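Local coordinates for protein tyrosinase (Aspergillus oryzae, PDB 6JU5) that probably oxidises L-tyrosine and L-dopa to L-dopaquinone with molecular oxygen at a dinuclear copper centre, a step in melanin biosynthesis, at residues L265-W270 against Q508-S513; I492-V497 against L547-Y552. The protein carries 1 engineered substitution. All blocks are in the same frame, centred on the assembly; numbering follows the deposited sequence.

Contact 1 of 2, residues L265-W270 against Q508-S513; sequences LNEHPW and QNFVGS
Ser513 OG donates to Glu267 OE2 at 2.6 Å, reaching the syn lone pair of the carboxylate. The same oxygen accepts from a water, which in turn takes the N-H of Ser513, so one serine is held to Glu267 both directly and through solvent. A chi1 of -171° swings the Glu267 chain away from its own amide nitrogen and across to strand 510-513, where it crosses the Phe510 side chain at about a right angle; Glu267 CD lies 3.4 Å from Phe510 CZ. This buried end is the tight one: Gly512 N sits over the centre of one face of Phe510, and His268 O meets the ring edge, 3.8 Å from Phe510 CD2. Trp270 N donates to Phe510 O at 2.9 Å (N-H...O 165°), and Pro269 CA adds a CA-H...O contact to the same oxygen. Strand 510-515, an outermost strand of the C-terminal domain's mixed sheet, is thereby bound to the loop that follows helix 258-265 in the central tyrosinase domain. Val511 and Gly512 form a classic beta bulge opposite Ile492. The other end is partly exposed, and there the Trp270 indole lies on the backbone by van der Waals and CH-pi contact. Gln508 CA is 3.7 Å from the centroid of its five-membered ring, while Asn509 N lies on the same face, 3.4 Å from Trp270 CD2. The Asn509 amide runs beside the indole, its plane turned 78° from the ring; OD1 approaches Trp270 CZ3, and ND2 bonds to Asp496 O, which also takes Gln508 NE2.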
# COMPACT_ATOMS: atom_id res chain seq x y z
N LEU B 265 -13.52 1.01 4.68
CA LEU B 265 -14.18 1.24 5.97
C LEU B 265 -15.10 2.45 5.95
O LEU B 265 -16.01 2.49 6.78
CB LEU B 265 -13.14 1.40 7.09
CG LEU B 265 -12.35 0.13 7.40
CD1 LEU B 265 -11.03 0.48 8.08
CD2 LEU B 265 -13.18 -0.82 8.26
N ASN B 266 -14.87 3.36 5.02
CA ASN B 266 -15.70 4.55 4.88
C ASN B 266 -16.77 4.37 3.83
O ASN B 266 -17.32 5.35 3.32
CB ASN B 266 -14.81 5.79 4.58
CG ASN B 266 -14.13 6.24 5.86
OD1 ASN B 266 -14.75 6.92 6.69
ND2 ASN B 266 -12.88 5.83 6.03
N GLU B 267 -17.13 3.12 3.52
CA GLU B 267 -18.19 2.85 2.56
C GLU B 267 -19.46 3.62 2.88
O GLU B 267 -19.84 3.75 4.05
CB GLU B 267 -18.49 1.35 2.54
CG GLU B 267 -19.42 0.95 1.39
CD GLU B 267 -19.23 -0.51 1.03
OE1 GLU B 267 -18.33 -0.82 0.21
OE2 GLU B 267 -19.95 -1.35 1.60
N HIS B 268 -20.05 4.17 1.82
CA HIS B 268 -21.32 4.87 1.93
C HIS B 268 -21.97 4.86 0.55
O HIS B 268 -21.33 4.43 -0.42
CB HIS B 268 -21.12 6.28 2.45
CG HIS B 268 -20.22 7.14 1.63
ND1 HIS B 268 -20.48 7.52 0.34
CD2 HIS B 268 -19.04 7.73 1.97
CE1 HIS B 268 -19.49 8.30 -0.09
NE2 HIS B 268 -18.59 8.44 0.88
N PRO B 269 -23.23 5.27 0.45
CA PRO B 269 -23.88 5.29 -0.87
C PRO B 269 -23.10 6.11 -1.89
O PRO B 269 -22.49 7.13 -1.54
CB PRO B 269 -25.23 5.95 -0.56
CG PRO B 269 -25.51 5.51 0.84
CD PRO B 269 -24.17 5.63 1.52
N TRP B 270 -23.13 5.65 -3.14
CA TRP B 270 -22.46 6.32 -4.25
C TRP B 270 -22.89 7.78 -4.39
O TRP B 270 -22.06 8.65 -4.71
CB TRP B 270 -22.74 5.54 -5.53
CG TRP B 270 -22.49 6.23 -6.83
CD1 TRP B 270 -21.32 6.21 -7.54
CD2 TRP B 270 -23.42 7.03 -7.58
NE1 TRP B 270 -21.46 6.96 -8.69
CE2 TRP B 270 -22.73 7.46 -8.73
CE3 TRP B 270 -24.76 7.42 -7.40
CZ2 TRP B 270 -23.35 8.26 -9.68
CZ3 TRP B 270 -25.36 8.22 -8.36
CH2 TRP B 270 -24.65 8.64 -9.49
N GLN B 508 -21.84 3.17 -9.84
CA GLN B 508 -23.10 3.90 -10.01
C GLN B 508 -24.22 3.31 -9.17
O GLN B 508 -24.47 2.10 -9.25
CB GLN B 508 -23.46 3.79 -11.49
CG GLN B 508 -24.80 4.33 -11.96
CD GLN B 508 -24.90 4.00 -13.45
OE1 GLN B 508 -24.06 4.46 -14.23
NE2 GLN B 508 -25.85 3.16 -13.81
N ASN B 509 -24.92 4.11 -8.37
CA ASN B 509 -26.17 3.78 -7.69
C ASN B 509 -25.99 2.79 -6.54
O ASN B 509 -26.98 2.30 -6.01
CB ASN B 509 -27.22 3.27 -8.68
CG ASN B 509 -27.67 4.40 -9.60
OD1 ASN B 509 -27.67 5.58 -9.23
ND2 ASN B 509 -28.08 4.04 -10.82
N PHE B 510 -24.74 2.56 -6.13
CA PHE B 510 -24.46 1.68 -5.00
C PHE B 510 -25.11 2.20 -3.72
O PHE B 510 -25.01 3.41 -3.45
CB PHE B 510 -22.96 1.56 -4.80
CG PHE B 510 -22.50 0.76 -3.61
CD1 PHE B 510 -22.40 -0.62 -3.69
CD2 PHE B 510 -22.15 1.36 -2.42
CE1 PHE B 510 -21.96 -1.38 -2.63
CE2 PHE B 510 -21.69 0.62 -1.34
CZ PHE B 510 -21.57 -0.76 -1.45
N VAL B 511 -25.69 1.29 -2.94
CA VAL B 511 -26.30 1.68 -1.66
C VAL B 511 -25.54 1.11 -0.48
O VAL B 511 -25.31 1.79 0.54
CB VAL B 511 -27.79 1.25 -1.62
CG1 VAL B 511 -28.39 1.46 -0.25
CG2 VAL B 511 -28.56 2.04 -2.68
N GLY B 512 -25.12 -0.14 -0.55
CA GLY B 512 -24.34 -0.77 0.51
C GLY B 512 -24.14 -2.26 0.28
O GLY B 512 -24.65 -2.83 -0.70
N SER B 513 -23.36 -2.89 1.16
CA SER B 513 -22.94 -4.27 0.99
C SER B 513 -23.14 -5.10 2.26
O SER B 513 -23.16 -4.61 3.38
CB SER B 513 -21.47 -4.35 0.56
OG SER B 513 -20.60 -3.91 1.60
O HOH W 1 -22.19 -0.68 2.77

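Contact 2 of 2, residues I492-V497 against L547-Y552; sequences IFFGDV and LAVHYY
Phe494 is the bump on the strand side, its ring pushed toward helix 546-555 and received by Ala548, Val549 and Tyr552. CG lies anti to the carbonyl carbon (chi1 -69°), and the ring enters by its CD2-CE2 side. Ala548, with nothing larger than a methyl, leaves the hollow: its CB is 3.8 Å from Phe494 CE2. Val549 supplies one wall through CG2, which comes within 3.5 Å of Phe494 CE2, the two side chains crossing obliquely. Backbone completes the fit, for Ala548 C and Val549 N lie in the ring plane at the edge, and Ala548 O is 3.7 Å from Phe494 CD2. One turn later the extended first torsion of Tyr552 (chi1 -180°) carries its ring past the base of Phe494, placing Tyr552 CD2 3.7 Å from Phe494 CB. Gly495, at a positive phi, lets Tyr552 CE2 come close to its N and CA, 3.6 Å from Gly495 N. The axis of 547-552 approaches that of 492-494 to 9.7 Å, their directions 31° apart, so the helix packs on the sheet of the C-terminal domain in a roughly parallel sense. Leu474 and Leu584 of other strands of the sheet, Val511 and Pro561 also line Phe494. Ala548 O is occupied within the helix by Tyr552 N. Between the side chains, Phe494 meets Ala548, Val549 and Tyr552 through carbon alone, so the contact is largely apolar and probably rests on close fit and the burial of apolar surface.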
# COMPACT_ATOMS: atom_id res chain seq x y z
N ILE B 492 -26.02 -3.92 -3.01
CA ILE B 492 -27.36 -3.40 -3.31
C ILE B 492 -27.30 -2.03 -3.96
O ILE B 492 -26.45 -1.23 -3.55
CB ILE B 492 -28.25 -3.43 -2.05
CG1 ILE B 492 -28.38 -4.89 -1.57
CG2 ILE B 492 -29.61 -2.81 -2.33
CD1 ILE B 492 -28.91 -5.05 -0.17
N PHE B 493 -28.16 -1.84 -4.96
CA PHE B 493 -28.21 -0.63 -5.77
C PHE B 493 -29.63 -0.10 -5.87
O PHE B 493 -30.58 -0.89 -5.86
CB PHE B 493 -27.73 -1.00 -7.19
CG PHE B 493 -26.34 -1.56 -7.22
CD1 PHE B 493 -26.13 -2.93 -7.02
CD2 PHE B 493 -25.25 -0.73 -7.45
CE1 PHE B 493 -24.84 -3.44 -7.04
CE2 PHE B 493 -23.96 -1.24 -7.44
CZ PHE B 493 -23.76 -2.59 -7.21
N PHE B 494 -29.79 1.21 -6.01
CA PHE B 494 -31.09 1.83 -6.27
C PHE B 494 -30.97 2.51 -7.64
O PHE B 494 -30.22 3.48 -7.78
CB PHE B 494 -31.49 2.86 -5.22
CG PHE B 494 -31.83 2.34 -3.84
CD1 PHE B 494 -32.09 1.00 -3.60
CD2 PHE B 494 -31.89 3.20 -2.76
CE1 PHE B 494 -32.41 0.54 -2.33
CE2 PHE B 494 -32.18 2.75 -1.48
CZ PHE B 494 -32.44 1.41 -1.25
N GLY B 495 -31.68 1.96 -8.61
CA GLY B 495 -31.50 2.46 -9.97
C GLY B 495 -30.71 1.50 -10.83
O GLY B 495 -30.36 0.38 -10.43
N ASP B 496 -30.38 1.89 -12.05
CA ASP B 496 -29.70 1.00 -12.98
C ASP B 496 -28.29 0.65 -12.51
O ASP B 496 -27.58 1.48 -11.95
CB ASP B 496 -29.59 1.64 -14.36
CG ASP B 496 -30.89 2.12 -14.94
OD1 ASP B 496 -31.94 1.52 -14.63
OD2 ASP B 496 -30.84 3.10 -15.71
N VAL B 497 -27.91 -0.59 -12.73
CA VAL B 497 -26.61 -1.12 -12.34
C VAL B 497 -25.69 -1.10 -13.55
O VAL B 497 -26.05 -1.53 -14.65
CB VAL B 497 -26.76 -2.54 -11.78
CG1 VAL B 497 -25.41 -3.18 -11.47
CG2 VAL B 497 -27.63 -2.53 -10.52
N LEU B 547 -31.00 7.57 3.59
CA LEU B 547 -30.45 8.64 2.76
C LEU B 547 -30.46 8.26 1.30
O LEU B 547 -30.80 9.07 0.42
CB LEU B 547 -29.07 9.04 3.27
CG LEU B 547 -29.01 9.66 4.68
CD1 LEU B 547 -27.55 9.82 5.12
CD2 LEU B 547 -29.72 11.00 4.71
N ALA B 548 -30.09 7.01 0.98
CA ALA B 548 -30.07 6.57 -0.40
C ALA B 548 -31.46 6.59 -1.00
O ALA B 548 -31.61 6.89 -2.19
CB ALA B 548 -29.48 5.17 -0.52
N VAL B 549 -32.49 6.26 -0.22
CA VAL B 549 -33.87 6.36 -0.72
C VAL B 549 -34.23 7.80 -1.03
O VAL B 549 -34.90 8.06 -2.04
CB VAL B 549 -34.91 5.77 0.26
CG1 VAL B 549 -36.34 6.11 -0.15
CG2 VAL B 549 -34.73 4.26 0.32
N HIS B 550 -33.82 8.73 -0.17
CA HIS B 550 -34.15 10.13 -0.45
C HIS B 550 -33.57 10.56 -1.79
O HIS B 550 -34.27 11.16 -2.61
CB HIS B 550 -33.61 11.03 0.67
CG HIS B 550 -33.70 12.48 0.30
ND1 HIS B 550 -34.84 13.24 0.48
CD2 HIS B 550 -32.79 13.31 -0.28
CE1 HIS B 550 -34.62 14.47 0.05
NE2 HIS B 550 -33.38 14.54 -0.42
N TYR B 551 -32.28 10.28 -2.00
CA TYR B 551 -31.65 10.64 -3.26
C TYR B 551 -32.37 10.04 -4.45
O TYR B 551 -32.67 10.70 -5.46
CB TYR B 551 -30.17 10.23 -3.27
CG TYR B 551 -29.54 10.56 -4.62
CD1 TYR B 551 -29.13 11.85 -4.88
CD2 TYR B 551 -29.40 9.60 -5.60
CE1 TYR B 551 -28.56 12.17 -6.10
CE2 TYR B 551 -28.84 9.90 -6.83
CZ TYR B 551 -28.42 11.20 -7.07
OH TYR B 551 -27.87 11.55 -8.29
N TYR B 552 -32.67 8.74 -4.38
CA TYR B 552 -33.35 8.08 -5.49
C TYR B 552 -34.70 8.75 -5.76
O TYR B 552 -35.08 8.97 -6.93
CB TYR B 552 -33.60 6.61 -5.18
CG TYR B 552 -34.30 5.86 -6.30
CD1 TYR B 552 -35.69 5.81 -6.39
CD2 TYR B 552 -33.55 5.22 -7.28
CE1 TYR B 552 -36.30 5.14 -7.42
CE2 TYR B 552 -34.16 4.53 -8.33
CZ TYR B 552 -35.54 4.50 -8.38
OH TYR B 552 -36.15 3.82 -9.40

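From the N terminus the chain first lays down 265-270, in the central tyrosinase domain, then runs on to strand 489-494, the first half of contact 2. Contact 1 closes when 508-513 returns to that early loop, a closure of 237 intervening residues; contact 2 closes later, when helix 546-555 meets the strand after 49. The segments alternate, so the two loops cross rather than nest. Strands 489-494 and 510-515 are antiparallel neighbours, joined where Val511 N probably bonds to Ile492 O. Contact 1 thus ties this sheet to the central domain, and contact 2 ties it to a helix of its own domain.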